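Local coordinates for glycosyl hydrolase, BNR repeat (Ralstonia eutropha, PDB 3B7F), which is a putative glycosyl hydrolase of unestablished substrate, built as a seven-bladed beta-propeller, at residues G21-L26 with G355-T360; W34-D39 with Q376-H381; H191-I194 with G200-E203; A220-D225 with N251-Y256; R291-F296 with E323-Q328. All blocks are in the same frame, centred on the assembly; numbering follows the deposited sequence.

Interaction 1 of 5, residues G21-L26 with G355-T360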
# COMPACT_ATOMS: atom_id res chain seq x y z
N GLY A 21 3.50 8.47 -22.22
CA GLY A 21 2.49 9.51 -22.13
C GLY A 21 2.20 10.04 -20.71
O GLY A 21 3.00 9.86 -19.79
N PRO A 22 1.04 10.72 -20.54
CA PRO A 22 0.69 11.32 -19.27
C PRO A 22 0.53 10.33 -18.15
O PRO A 22 0.07 9.22 -18.37
CB PRO A 22 -0.69 11.94 -19.56
CG PRO A 22 -0.68 12.24 -20.98
CD PRO A 22 -0.01 10.99 -21.55
N VAL A 23 0.96 10.74 -16.96
CA VAL A 23 0.78 9.99 -15.72
C VAL A 23 -0.27 10.72 -14.88
O VAL A 23 -0.41 11.95 -14.92
CB VAL A 23 2.12 9.85 -14.96
CG1 VAL A 23 1.93 9.26 -13.57
CG2 VAL A 23 3.09 9.00 -15.74
N MSE A 24 -1.02 9.94 -14.11
CA MSE A 24 -1.99 10.45 -13.20
C MSE A 24 -1.65 9.91 -11.83
O MSE A 24 -1.20 8.79 -11.72
CB MSE A 24 -3.39 9.99 -13.61
CG MSE A 24 -4.50 10.51 -12.68
SE MSE A 24 -6.28 10.38 -13.45
CE MSE A 24 -6.03 11.82 -14.78
N LEU A 25 -1.82 10.74 -10.80
CA LEU A 25 -1.62 10.33 -9.41
C LEU A 25 -2.96 10.55 -8.74
O LEU A 25 -3.55 11.58 -8.94
CB LEU A 25 -0.53 11.13 -8.70
CG LEU A 25 0.87 11.13 -9.31
CD1 LEU A 25 1.73 12.08 -8.50
CD2 LEU A 25 1.50 9.71 -9.39
N LEU A 26 -3.43 9.56 -7.99
CA LEU A 26 -4.71 9.54 -7.31
C LEU A 26 -4.37 9.71 -5.85
O LEU A 26 -3.77 8.80 -5.27
CB LEU A 26 -5.40 8.19 -7.54
CG LEU A 26 -5.37 7.59 -8.95
CD1 LEU A 26 -6.14 6.22 -8.95
CD2 LEU A 26 -5.92 8.56 -9.98
N GLY A 355 9.35 6.66 -12.80
CA GLY A 355 9.11 7.78 -11.95
C GLY A 355 8.60 7.28 -10.63
O GLY A 355 7.96 6.21 -10.57
N VAL A 356 8.92 8.01 -9.56
CA VAL A 356 8.59 7.66 -8.18
C VAL A 356 7.95 8.89 -7.51
O VAL A 356 8.31 10.05 -7.78
CB VAL A 356 9.83 7.15 -7.41
CG1 VAL A 356 9.43 6.60 -6.03
CG2 VAL A 356 10.58 6.09 -8.21
N TYR A 357 6.99 8.65 -6.65
CA TYR A 357 6.21 9.74 -6.08
C TYR A 357 5.90 9.46 -4.65
O TYR A 357 5.74 8.31 -4.28
CB TYR A 357 4.86 9.82 -6.83
CG TYR A 357 4.99 9.85 -8.33
CD1 TYR A 357 5.14 11.06 -9.01
CD2 TYR A 357 5.02 8.66 -9.09
CE1 TYR A 357 5.31 11.09 -10.41
CE2 TYR A 357 5.20 8.70 -10.46
CZ TYR A 357 5.32 9.92 -11.12
OH TYR A 357 5.49 9.98 -12.50
N PHE A 358 5.81 10.50 -3.83
CA PHE A 358 5.33 10.29 -2.47
C PHE A 358 4.53 11.48 -1.94
O PHE A 358 4.73 12.61 -2.37
CB PHE A 358 6.44 9.85 -1.50
CG PHE A 358 7.50 10.90 -1.19
CD1 PHE A 358 7.32 11.83 -0.18
CD2 PHE A 358 8.71 10.89 -1.87
CE1 PHE A 358 8.30 12.77 0.13
CE2 PHE A 358 9.69 11.86 -1.59
CZ PHE A 358 9.48 12.78 -0.58
N GLY A 359 3.65 11.19 -0.97
CA GLY A 359 2.79 12.19 -0.35
C GLY A 359 3.02 12.19 1.13
O GLY A 359 3.07 11.14 1.75
N THR A 360 3.10 13.38 1.72
CA THR A 360 3.39 13.53 3.13
C THR A 360 2.13 13.90 3.92
O THR A 360 1.15 14.36 3.37
CB THR A 360 4.47 14.58 3.36
OG1 THR A 360 3.92 15.86 3.11
CG2 THR A 360 5.72 14.35 2.47
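The phenol oxygen of Tyr357 is gripped by a hydrogen bond with Asp349 OD2 and hemmed in by the fork of Val23, whose CG1 stands 3.8 Å and CG2 4.1 Å from Tyr357 OH. Val23 and Tyr357 approach from opposite directions, so the methyl pair meets the hydroxyl end of the phenol. Asp349 also accepts the backbone N of Gly355 on its other carboxylate oxygen; one acidic side chain thereby ties the far end of the ring to the residue just before the strand that carries it.

Leu25 takes the ring itself. It crosses the tyrosine at about a right angle and seats CD2 over the centre of one face, 3.7 Å from the ring centroid and 13° off the normal, a CH-pi contact. Its other branch lies by the rim of the ring, with Leu25 CD1 3.6 Å from Tyr357 CD1.

The two strands belong to neighbouring blades of the propeller. Strand 24-29 lies in the closing blade, where it pairs with the C-terminal strand 385-391, while strand 356-359 is the second strand of the blade before it. Leu25 and Tyr357 both have CG anti to the carbonyl carbon, and this brings Tyr357 (chi1 -50°) across the gap between the sheets, so that its face meets Leu25 and its hydroxyl end meets Val23. Thr347 touches both Leu25 and Tyr357, and Ile365 packs against Leu25 from the same blade as the tyrosine.

Interaction 2 of 5, residues W34-D39 with Q376-H381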
# COMPACT_ATOMS: atom_id res chain seq x y z
N TRP A 34 -7.77 14.27 -4.42
CA TRP A 34 -7.20 15.17 -5.40
C TRP A 34 -6.54 14.27 -6.44
O TRP A 34 -6.27 13.10 -6.17
CB TRP A 34 -6.22 16.15 -4.78
CG TRP A 34 -6.78 17.40 -4.21
CD1 TRP A 34 -6.80 18.63 -4.81
CD2 TRP A 34 -7.33 17.59 -2.90
NE1 TRP A 34 -7.33 19.55 -3.97
CE2 TRP A 34 -7.67 18.95 -2.79
CE3 TRP A 34 -7.62 16.74 -1.83
CZ2 TRP A 34 -8.28 19.48 -1.65
CZ3 TRP A 34 -8.20 17.27 -0.68
CH2 TRP A 34 -8.51 18.63 -0.60
N PHE A 35 -6.35 14.83 -7.62
CA PHE A 35 -5.84 14.12 -8.78
C PHE A 35 -4.82 14.97 -9.46
O PHE A 35 -5.07 16.17 -9.66
CB PHE A 35 -6.97 13.81 -9.73
CG PHE A 35 -8.01 12.94 -9.13
CD1 PHE A 35 -7.89 11.57 -9.19
CD2 PHE A 35 -9.10 13.49 -8.46
CE1 PHE A 35 -8.84 10.74 -8.60
CE2 PHE A 35 -10.05 12.67 -7.88
CZ PHE A 35 -9.92 11.29 -7.96
N LEU A 36 -3.67 14.38 -9.77
CA LEU A 36 -2.58 15.10 -10.44
C LEU A 36 -2.38 14.49 -11.81
O LEU A 36 -2.34 13.29 -11.92
CB LEU A 36 -1.29 15.09 -9.62
CG LEU A 36 -1.17 16.13 -8.52
CD1 LEU A 36 -0.20 15.68 -7.43
CD2 LEU A 36 -0.77 17.52 -9.13
N ALA A 37 -2.28 15.31 -12.85
CA ALA A 37 -2.08 14.80 -14.22
C ALA A 37 -0.86 15.47 -14.86
O ALA A 37 -0.74 16.69 -14.82
CB ALA A 37 -3.35 15.01 -15.06
N SER A 38 0.02 14.68 -15.46
CA SER A 38 1.21 15.22 -16.12
C SER A 38 1.06 15.36 -17.62
O SER A 38 0.12 14.83 -18.22
CB SER A 38 2.42 14.34 -15.87
OG SER A 38 2.46 13.19 -16.72
N ASP A 39 2.00 16.11 -18.19
CA ASP A 39 2.23 16.16 -19.63
C ASP A 39 2.99 14.85 -19.97
O ASP A 39 3.42 14.12 -19.06
CB ASP A 39 2.98 17.45 -20.05
CG ASP A 39 4.34 17.61 -19.40
OD1 ASP A 39 4.76 16.81 -18.53
OD2 ASP A 39 5.01 18.60 -19.74
N GLN A 376 10.93 16.90 -7.07
CA GLN A 376 10.30 18.19 -7.29
C GLN A 376 8.96 18.15 -6.57
O GLN A 376 8.20 17.19 -6.72
CB GLN A 376 10.08 18.42 -8.78
CG GLN A 376 9.40 19.72 -9.22
CD GLN A 376 10.28 20.98 -9.13
OE1 GLN A 376 11.46 20.97 -9.54
NE2 GLN A 376 9.68 22.09 -8.65
N CYS A 377 8.67 19.16 -5.76
CA CYS A 377 7.37 19.26 -5.15
C CYS A 377 6.36 19.75 -6.23
O CYS A 377 6.44 20.87 -6.69
CB CYS A 377 7.39 20.22 -3.96
SG CYS A 377 5.79 20.22 -3.10
N ILE A 378 5.43 18.89 -6.59
CA ILE A 378 4.40 19.18 -7.61
C ILE A 378 3.02 19.56 -7.01
O ILE A 378 2.12 19.91 -7.74
CB ILE A 378 4.27 18.03 -8.63
CG1 ILE A 378 3.85 16.70 -7.97
CG2 ILE A 378 5.62 17.86 -9.41
CD1 ILE A 378 3.45 15.64 -8.95
N ALA A 379 2.87 19.45 -5.70
CA ALA A 379 1.66 19.89 -4.97
C ALA A 379 2.03 20.10 -3.50
O ALA A 379 2.79 19.33 -2.96
CB ALA A 379 0.54 18.88 -5.06
N SER A 380 1.50 21.16 -2.89
CA SER A 380 1.68 21.46 -1.48
C SER A 380 0.35 21.98 -0.90
O SER A 380 -0.62 22.26 -1.61
CB SER A 380 2.80 22.49 -1.26
OG SER A 380 2.42 23.75 -1.76
N HIS A 381 0.32 22.07 0.42
CA HIS A 381 -0.86 22.55 1.17
C HIS A 381 -2.18 21.75 0.96
O HIS A 381 -3.28 22.31 1.04
CB HIS A 381 -1.06 24.04 0.93
CG HIS A 381 0.12 24.86 1.33
ND1 HIS A 381 0.94 25.48 0.42
CD2 HIS A 381 0.59 25.20 2.55
CE1 HIS A 381 1.87 26.16 1.06
NE2 HIS A 381 1.68 26.01 2.36
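Leu36 holds CG anti to its carbonyl carbon (chi1 -83°), and this carries CD1 toward Ile378 and Ala379. Ile378 answers with CG1 lying between its own backbone N and carbonyl carbon (chi1 61°), and the nearly extended second torsion sends CD1 out to meet the leucine. The two methyls come together at 4.0 Å, Leu36 CD1 to Ile378 CD1, with the side chains crossing at a slant. The same leucine methyl also touches the next residue, Leu36 CD1 lying 4.1 Å from Ala379 CB, while its second branch turns to the backbone, Leu36 CD2 being 4.0 Å from Ile378 O.

One methyl can reach two successive residues because Ile378 and Ala379 both point at the other sheet. They sit together opposite Ile365, a classic beta bulge in strand 376-379, and the near-zero psi of Ile378 (-7°) marks the kink. Ile365 and Leu25 touch both Leu36 and Ile378, and Trp45 also touches Ile378.

Beyond the apolar patch, Ser38 OG donates to Asp39 O at 2.7 Å and is also hydrogen-bonded with Val23 N, which pins the end of strand 32-38 to its neighbour. The contact thus sets a bulged outermost strand of one four-stranded antiparallel sheet against the second-outermost strand of the next, as successive blades of a seven-bladed beta-propeller pack face against face.

Interaction 3 of 5, residues H191-I194 with G200-E203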
# COMPACT_ATOMS: atom_id res chain seq x y z
N HIS A 191 -3.90 -17.86 -5.60
CA HIS A 191 -2.77 -17.58 -4.72
C HIS A 191 -2.81 -16.11 -4.26
O HIS A 191 -2.55 -15.17 -5.05
CB HIS A 191 -1.48 -17.95 -5.42
CG HIS A 191 -0.26 -17.83 -4.56
ND1 HIS A 191 0.95 -17.40 -5.06
CD2 HIS A 191 -0.05 -18.06 -3.24
CE1 HIS A 191 1.85 -17.41 -4.10
NE2 HIS A 191 1.27 -17.80 -2.99
N LEU A 192 -3.13 -15.95 -2.98
CA LEU A 192 -3.31 -14.66 -2.34
C LEU A 192 -2.41 -14.50 -1.15
O LEU A 192 -2.13 -15.48 -0.46
CB LEU A 192 -4.76 -14.54 -1.83
CG LEU A 192 -5.90 -14.77 -2.82
CD1 LEU A 192 -7.24 -14.64 -2.12
CD2 LEU A 192 -5.77 -13.80 -4.03
N TYR A 193 -1.98 -13.25 -0.92
CA TYR A 193 -1.22 -12.84 0.24
C TYR A 193 -1.97 -11.65 0.86
O TYR A 193 -2.63 -10.89 0.14
CB TYR A 193 0.22 -12.39 -0.06
CG TYR A 193 1.18 -13.42 -0.62
CD1 TYR A 193 1.79 -14.39 0.19
CD2 TYR A 193 1.57 -13.36 -1.96
CE1 TYR A 193 2.71 -15.30 -0.34
CE2 TYR A 193 2.47 -14.25 -2.48
CZ TYR A 193 3.02 -15.22 -1.69
OH TYR A 193 3.91 -16.04 -2.30
N ILE A 194 -1.90 -11.52 2.18
CA ILE A 194 -2.49 -10.38 2.90
C ILE A 194 -1.53 -9.96 4.00
O ILE A 194 -0.69 -10.74 4.41
CB ILE A 194 -3.92 -10.66 3.46
CG1 ILE A 194 -3.91 -11.80 4.50
CG2 ILE A 194 -4.94 -10.92 2.31
CD1 ILE A 194 -5.32 -12.14 5.09
N GLY A 200 0.65 -10.15 10.84
CA GLY A 200 1.66 -10.64 9.93
C GLY A 200 1.19 -10.77 8.51
O GLY A 200 0.12 -10.24 8.14
N VAL A 201 2.01 -11.47 7.73
CA VAL A 201 1.71 -11.82 6.36
C VAL A 201 1.08 -13.21 6.41
O VAL A 201 1.50 -14.07 7.20
CB VAL A 201 2.94 -11.86 5.43
CG1 VAL A 201 2.52 -12.29 3.98
CG2 VAL A 201 3.63 -10.53 5.43
N PHE A 202 0.05 -13.39 5.59
CA PHE A 202 -0.67 -14.63 5.50
C PHE A 202 -0.85 -14.95 4.05
O PHE A 202 -0.94 -14.04 3.22
CB PHE A 202 -2.02 -14.53 6.20
CG PHE A 202 -1.91 -14.35 7.68
CD1 PHE A 202 -1.75 -13.09 8.23
CD2 PHE A 202 -1.98 -15.45 8.53
CE1 PHE A 202 -1.64 -12.92 9.60
CE2 PHE A 202 -1.87 -15.28 9.92
CZ PHE A 202 -1.71 -14.00 10.45
N GLU A 203 -0.93 -16.25 3.77
CA GLU A 203 -1.03 -16.80 2.43
C GLU A 203 -2.19 -17.78 2.28
O GLU A 203 -2.45 -18.59 3.19
CB GLU A 203 0.24 -17.57 2.11
CG GLU A 203 0.30 -18.16 0.70
CD GLU A 203 1.57 -18.90 0.43
OE1 GLU A 203 2.03 -19.64 1.33
OE2 GLU A 203 2.09 -18.76 -0.70
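The side chain of Glu203 runs beside the ring of Tyr193, the two pointing the same way with carboxylate and ring planes only 16° apart, and Glu203 OE2 comes 3.5 Å from Tyr193 CE1. They are a non-hydrogen-bonded pair of the antiparallel beta hairpin formed by strands 192-197 and 200-204, the second and third strands of one propeller blade.

Glu203 has CG anti to its backbone N (chi1 -178°) and an extended chain, long enough to pass Tyr193 and reach His191. There His191 NE2 donates to Glu203 OE2 at 2.6 Å, with an angle of 152° at the hydrogen, close to the plane of the imidazole and on the anti lone pair of the oxygen. The other carboxylate oxygen forms a salt bridge with Arg260, and His191 ND1 is hydrogen-bonded with Asp185. Held at both nitrogens, the imidazole is fixed in its rotation.

Ile194 and Phe202, with side chains on the opposite face from Tyr193 and Glu203, form the hydrogen-bonded pair: Ile194 N to Phe202 O is 2.9 Å and Phe202 N to Ile194 O is 3.0 Å. Their side chains meet near the backbone, Ile194 CG1 lying 3.7 Å from Phe202 CB, and the phenyl ring goes on to meet Trp165. Phe202 O is approached by more than the amide, since Tyr193 CA makes a CA-H...O contact with it and the edge of the Tyr193 ring lies close by. Ile194 O is surrounded in the same way: besides the Phe202 amide it has a CA-H...O contact from Val201 CA at 3.3 Å, and Val201 CG1 at 3.6 Å.

Interaction 4 of 5, residues A220-D225 with N251-Y256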
# COMPACT_ATOMS: atom_id res chain seq x y z
N ALA A 220 9.80 -9.44 15.35
CA ALA A 220 8.61 -8.90 16.00
C ALA A 220 9.08 -8.54 17.40
O ALA A 220 8.64 -9.07 18.44
CB ALA A 220 7.48 -9.91 16.04
N ASN A 221 10.00 -7.59 17.41
CA ASN A 221 10.69 -7.14 18.64
C ASN A 221 9.83 -6.39 19.70
O ASN A 221 10.25 -6.16 20.84
CB ASN A 221 11.98 -6.39 18.20
CG ASN A 221 12.98 -7.35 17.45
OD1 ASN A 221 13.03 -8.58 17.73
ND2 ASN A 221 13.76 -6.80 16.50
N PHE A 222 8.60 -6.06 19.32
CA PHE A 222 7.58 -5.50 20.22
C PHE A 222 6.79 -6.60 20.98
O PHE A 222 5.97 -6.28 21.84
CB PHE A 222 6.60 -4.61 19.43
CG PHE A 222 5.94 -5.29 18.24
CD1 PHE A 222 6.56 -5.27 16.97
CD2 PHE A 222 4.74 -5.95 18.37
CE1 PHE A 222 6.00 -5.91 15.91
CE2 PHE A 222 4.18 -6.59 17.29
CZ PHE A 222 4.81 -6.56 16.06
N LEU A 223 7.00 -7.88 20.62
CA LEU A 223 6.31 -8.99 21.24
C LEU A 223 7.19 -9.58 22.33
O LEU A 223 8.44 -9.44 22.28
CB LEU A 223 5.94 -10.08 20.21
CG LEU A 223 4.90 -9.79 19.12
CD1 LEU A 223 4.72 -11.01 18.20
CD2 LEU A 223 3.56 -9.41 19.69
N PRO A 224 6.57 -10.20 23.36
CA PRO A 224 7.34 -10.89 24.41
C PRO A 224 8.33 -11.92 23.85
O PRO A 224 9.46 -11.96 24.31
CB PRO A 224 6.26 -11.59 25.23
CG PRO A 224 5.08 -10.74 25.05
CD PRO A 224 5.12 -10.27 23.64
N ASP A 225 7.89 -12.71 22.88
CA ASP A 225 8.75 -13.67 22.19
C ASP A 225 8.72 -13.28 20.71
O ASP A 225 7.71 -13.48 20.06
CB ASP A 225 8.27 -15.11 22.40
CG ASP A 225 9.21 -16.15 21.79
OD1 ASP A 225 10.18 -15.77 21.10
OD2 ASP A 225 8.97 -17.37 22.00
N ASN A 251 8.44 -3.48 7.21
CA ASN A 251 7.86 -3.95 8.45
C ASN A 251 8.22 -2.94 9.53
O ASN A 251 9.17 -2.14 9.39
CB ASN A 251 8.44 -5.35 8.74
CG ASN A 251 7.71 -6.14 9.84
OD1 ASN A 251 7.99 -5.95 11.02
ND2 ASN A 251 6.88 -7.12 9.45
N HIS A 252 7.47 -3.00 10.63
CA HIS A 252 7.83 -2.22 11.84
C HIS A 252 9.25 -2.59 12.34
O HIS A 252 9.90 -1.79 13.00
CB HIS A 252 6.81 -2.47 12.95
CG HIS A 252 6.74 -1.38 13.96
ND1 HIS A 252 5.75 -0.42 13.93
CD2 HIS A 252 7.54 -1.07 15.00
CE1 HIS A 252 5.94 0.43 14.92
NE2 HIS A 252 7.03 0.06 15.58
N CYS A 253 9.68 -3.82 12.01
CA CYS A 253 10.99 -4.38 12.38
C CYS A 253 11.88 -4.68 11.17
O CYS A 253 12.57 -5.68 11.16
CB CYS A 253 10.80 -5.63 13.25
SG CYS A 253 9.77 -5.26 14.71
N GLY A 254 11.83 -3.81 10.17
CA GLY A 254 12.78 -3.86 9.09
C GLY A 254 12.26 -4.01 7.68
O GLY A 254 11.06 -4.15 7.47
N ILE A 255 13.21 -3.92 6.75
CA ILE A 255 12.96 -4.12 5.33
C ILE A 255 13.38 -5.56 5.07
O ILE A 255 14.49 -5.95 5.46
CB ILE A 255 13.76 -3.18 4.40
CG1 ILE A 255 13.55 -1.71 4.78
CG2 ILE A 255 13.38 -3.47 2.93
CD1 ILE A 255 14.63 -0.74 4.19
N TYR A 256 12.50 -6.33 4.44
CA TYR A 256 12.75 -7.72 4.15
C TYR A 256 12.47 -8.07 2.70
O TYR A 256 11.62 -7.47 2.06
CB TYR A 256 11.87 -8.63 5.02
CG TYR A 256 12.12 -8.54 6.49
CD1 TYR A 256 11.50 -7.54 7.25
CD2 TYR A 256 12.98 -9.41 7.13
CE1 TYR A 256 11.75 -7.42 8.62
CE2 TYR A 256 13.23 -9.31 8.50
CZ TYR A 256 12.60 -8.30 9.24
OH TYR A 256 12.84 -8.17 10.58
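Two type I beta turns meet here, Ala220 to Leu223 and Asn251 to Gly254, with Cys253 of the second turn set against Ala220, Asn221 and Phe222 of the first. The second turn is the tip of a beta hairpin, joining strands 246-251 and 254-259 of one propeller blade; the first belongs to the long loop that leads into this blade from strand 212-213 of the preceding one. The loop turn is closed by Leu223 N donating to Ala220 O at 3.0 Å.

A single sulfur atom carries nearly all of the contact. Cys253 has SG anti to its carbonyl carbon (chi1 -55°), which points the thiol out of the hairpin tip at the loop. Asn221 N gives it a weak hydrogen bond, 3.6 Å to Cys253 SG, and Ala220 CA packs against it at 4.0 Å. The Phe222 ring presents its edge: the sulfur lies near the ring plane, 5.1 Å from the centroid and 78° off the normal, with Phe222 CD1 3.9 Å from Cys253 SG. Trp304 stacks on Phe222 and also meets the ring of His252, so one tryptophan bridges the loop and the hairpin tip. His252 in turn is hydrogen-bonded with His235 through ND1.

The tip that presents the thiol is itself braced. Asn251 N donates to Gly254 O at 2.7 Å, and the Asn251 side chain forms an Asx turn: Cys253 N donates to Asn251 OD1 at 2.9 Å, in the carbonyl plane and on a lone pair of the oxygen.

Interaction 5 of 5, residues R291-F296 with E323-Q328. With EDO (1,2-ethanediol), chain H.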
# COMPACT_ATOMS: atom_id res chain seq x y z
N ARG A 291 15.01 -6.30 -8.74
CA ARG A 291 16.12 -5.90 -7.86
C ARG A 291 16.00 -4.46 -7.34
O ARG A 291 16.70 -4.10 -6.40
CB ARG A 291 17.46 -6.10 -8.57
CG ARG A 291 17.76 -7.57 -8.84
CD ARG A 291 18.99 -7.88 -9.74
NE ARG A 291 20.31 -7.49 -9.24
CZ ARG A 291 21.01 -8.11 -8.27
NH1 ARG A 291 20.52 -9.13 -7.57
NH2 ARG A 291 22.22 -7.65 -7.95
N THR A 292 15.11 -3.66 -7.94
CA THR A 292 14.96 -2.25 -7.60
C THR A 292 13.72 -2.00 -6.75
O THR A 292 12.60 -2.36 -7.14
CB THR A 292 14.97 -1.36 -8.85
OG1 THR A 292 16.24 -1.52 -9.48
CG2 THR A 292 14.76 0.15 -8.47
N VAL A 293 13.96 -1.39 -5.60
CA VAL A 293 12.94 -1.15 -4.57
C VAL A 293 13.28 0.16 -3.90
O VAL A 293 14.46 0.50 -3.79
CB VAL A 293 12.92 -2.35 -3.54
CG1 VAL A 293 12.25 -1.99 -2.25
CG2 VAL A 293 12.25 -3.59 -4.17
N TRP A 294 12.23 0.90 -3.51
CA TRP A 294 12.33 2.19 -2.81
C TRP A 294 11.62 2.12 -1.47
O TRP A 294 10.56 1.51 -1.40
CB TRP A 294 11.66 3.32 -3.62
CG TRP A 294 12.33 3.65 -4.88
CD1 TRP A 294 13.34 4.52 -5.03
CD2 TRP A 294 12.08 3.08 -6.17
NE1 TRP A 294 13.73 4.57 -6.33
CE2 TRP A 294 12.99 3.68 -7.06
CE3 TRP A 294 11.17 2.14 -6.67
CZ2 TRP A 294 13.02 3.38 -8.43
CZ3 TRP A 294 11.18 1.85 -8.02
CH2 TRP A 294 12.10 2.48 -8.89
N VAL A 295 12.21 2.75 -0.44
CA VAL A 295 11.62 2.89 0.89
C VAL A 295 11.72 4.38 1.35
O VAL A 295 12.38 5.17 0.71
CB VAL A 295 12.27 1.92 1.97
CG1 VAL A 295 11.96 0.45 1.60
CG2 VAL A 295 13.81 2.17 2.17
N PHE A 296 10.99 4.74 2.41
CA PHE A 296 11.05 6.07 3.00
C PHE A 296 11.28 5.91 4.53
O PHE A 296 10.32 5.84 5.30
CB PHE A 296 9.80 6.90 2.74
CG PHE A 296 9.99 8.36 3.13
CD1 PHE A 296 9.76 8.80 4.44
CD2 PHE A 296 10.47 9.28 2.18
CE1 PHE A 296 9.98 10.15 4.77
CE2 PHE A 296 10.68 10.60 2.51
CZ PHE A 296 10.43 11.05 3.80
N GLU A 323 21.17 -5.68 -1.29
CA GLU A 323 22.57 -5.87 -0.92
C GLU A 323 23.21 -4.53 -0.55
O GLU A 323 24.08 -4.48 0.32
CB GLU A 323 23.38 -6.51 -2.06
CG GLU A 323 24.71 -7.13 -1.60
CD GLU A 323 25.74 -7.37 -2.69
OE1 GLU A 323 25.50 -7.10 -3.89
OE2 GLU A 323 26.83 -7.83 -2.31
N SER A 324 22.79 -3.46 -1.23
CA SER A 324 23.27 -2.10 -0.96
C SER A 324 22.12 -1.12 -1.13
O SER A 324 21.16 -1.37 -1.86
CB SER A 324 24.46 -1.72 -1.87
OG SER A 324 24.05 -1.59 -3.22
N TRP A 325 22.21 0.00 -0.43
CA TRP A 325 21.20 1.05 -0.45
C TRP A 325 21.85 2.39 -0.70
O TRP A 325 22.94 2.65 -0.19
CB TRP A 325 20.43 1.10 0.88
CG TRP A 325 19.63 -0.15 1.19
CD1 TRP A 325 20.05 -1.25 1.88
CD2 TRP A 325 18.28 -0.40 0.81
NE1 TRP A 325 19.03 -2.16 1.97
CE2 TRP A 325 17.94 -1.67 1.31
CE3 TRP A 325 17.32 0.34 0.09
CZ2 TRP A 325 16.66 -2.23 1.14
CZ3 TRP A 325 16.06 -0.22 -0.09
CH2 TRP A 325 15.75 -1.49 0.42
N GLN A 326 21.18 3.24 -1.48
CA GLN A 326 21.66 4.60 -1.75
C GLN A 326 20.61 5.62 -1.35
O GLN A 326 19.41 5.40 -1.56
CB GLN A 326 22.04 4.80 -3.22
CG GLN A 326 23.33 4.02 -3.66
CD GLN A 326 23.10 2.54 -3.76
OE1 GLN A 326 22.07 2.08 -4.33
NE2 GLN A 326 24.03 1.75 -3.19
N ARG A 327 21.08 6.73 -0.79
CA ARG A 327 20.23 7.81 -0.33
C ARG A 327 19.84 8.64 -1.53
O ARG A 327 20.70 8.98 -2.34
CB ARG A 327 21.00 8.70 0.65
CG ARG A 327 20.17 9.81 1.32
CD ARG A 327 21.09 10.56 2.26
NE ARG A 327 20.40 11.63 2.96
CZ ARG A 327 19.58 11.47 4.00
NH1 ARG A 327 19.33 10.27 4.53
NH2 ARG A 327 19.03 12.52 4.52
N GLN A 328 18.56 8.98 -1.60
CA GLN A 328 18.04 9.82 -2.63
C GLN A 328 17.30 10.99 -1.99
O GLN A 328 16.19 10.84 -1.53
CB GLN A 328 17.08 9.03 -3.48
CG GLN A 328 17.71 7.91 -4.26
CD GLN A 328 16.71 7.25 -5.22
OE1 GLN A 328 15.55 7.03 -4.87
NE2 GLN A 328 17.16 6.98 -6.46
C1 EDO H . 17.13 -0.15 -13.78
O1 EDO H . 16.29 -1.31 -13.62
C2 EDO H . 17.05 0.82 -12.59
O2 EDO H . 17.36 0.24 -11.30
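Val293 and Trp294, which touch residues 323-328, follow Thr292, whose hydroxyl binds a 1,2-ethanediol probably left from the crystallisation liquor. Thr292 OG1 accepts from O2 of the diol at 2.8 Å, and Asp289 is hydrogen-bonded to both the threonine and the diol. The other branch of Thr292 lies over the rim of one face of the Trp294 ring.

At Val293 the contact with Trp325 begins: Val293 CG1 is 4.4 Å from Trp325 CH2, and Val293 O is 4.1 Å from Trp325 CZ3. Trp294 turns to the opposite face of the sheet and meets Gln328, whose OE1 lies at the indole edge in the ring plane, 3.3 Å from Trp294 CD1; amide and indole planes are 25° apart. Glu371 O takes both Trp294 NE1 and Gln328 NE2, so one carbonyl holds the two flat groups together; Gln328 NE2 is also hydrogen-bonded with Glu373 OE2.

Strands 293-297 and 326-328 are the second and an outermost strand of one propeller blade, with strand 315-318 between them. Trp325, just before the latter, closes an Asp-box, the signature hairpin of BNR repeats, in which Ser324 OG is hydrogen-bonded with Asp320 and Ser324 O with Thr318 OG1.

Val295 returns to the Trp325 side and crosses the indole at about a right angle, Val295 CG2 approaching Trp325 CZ3 to 4.0 Å. With CG1 anti to the carbonyl carbon (chi1 -65°), CG2 falls between the backbone N and the carbonyl carbon. Ile255 of the preceding blade covers both Val295 and Trp325, and Trp325 NE1 is hydrogen-bonded with Ile268 O.

How the interactions relate
Interactions 1 and 2 are two halves of one interface, their centres 8 Å apart, where the closing blade meets the blade running from strand 346-348 to strand 376-379; adjacent strands join them, with Val23 O 2.8 Å from Ser38 N. Interaction 5 lies within the previous blade and touches interaction 1 through Val356 CG2 and Trp294 CE2, 3.6 Å apart. On its other side Ile255 CD1 of interaction 4 packs 3.6 Å from Val295 CG2. Interaction 3, a hairpin one blade earlier, comes within about 6 Å of interaction 4 at the nearest atoms, yet lies across the propeller from interaction 1, centres about 27 Å apart. The ethanediol at Thr292 marks no established active site.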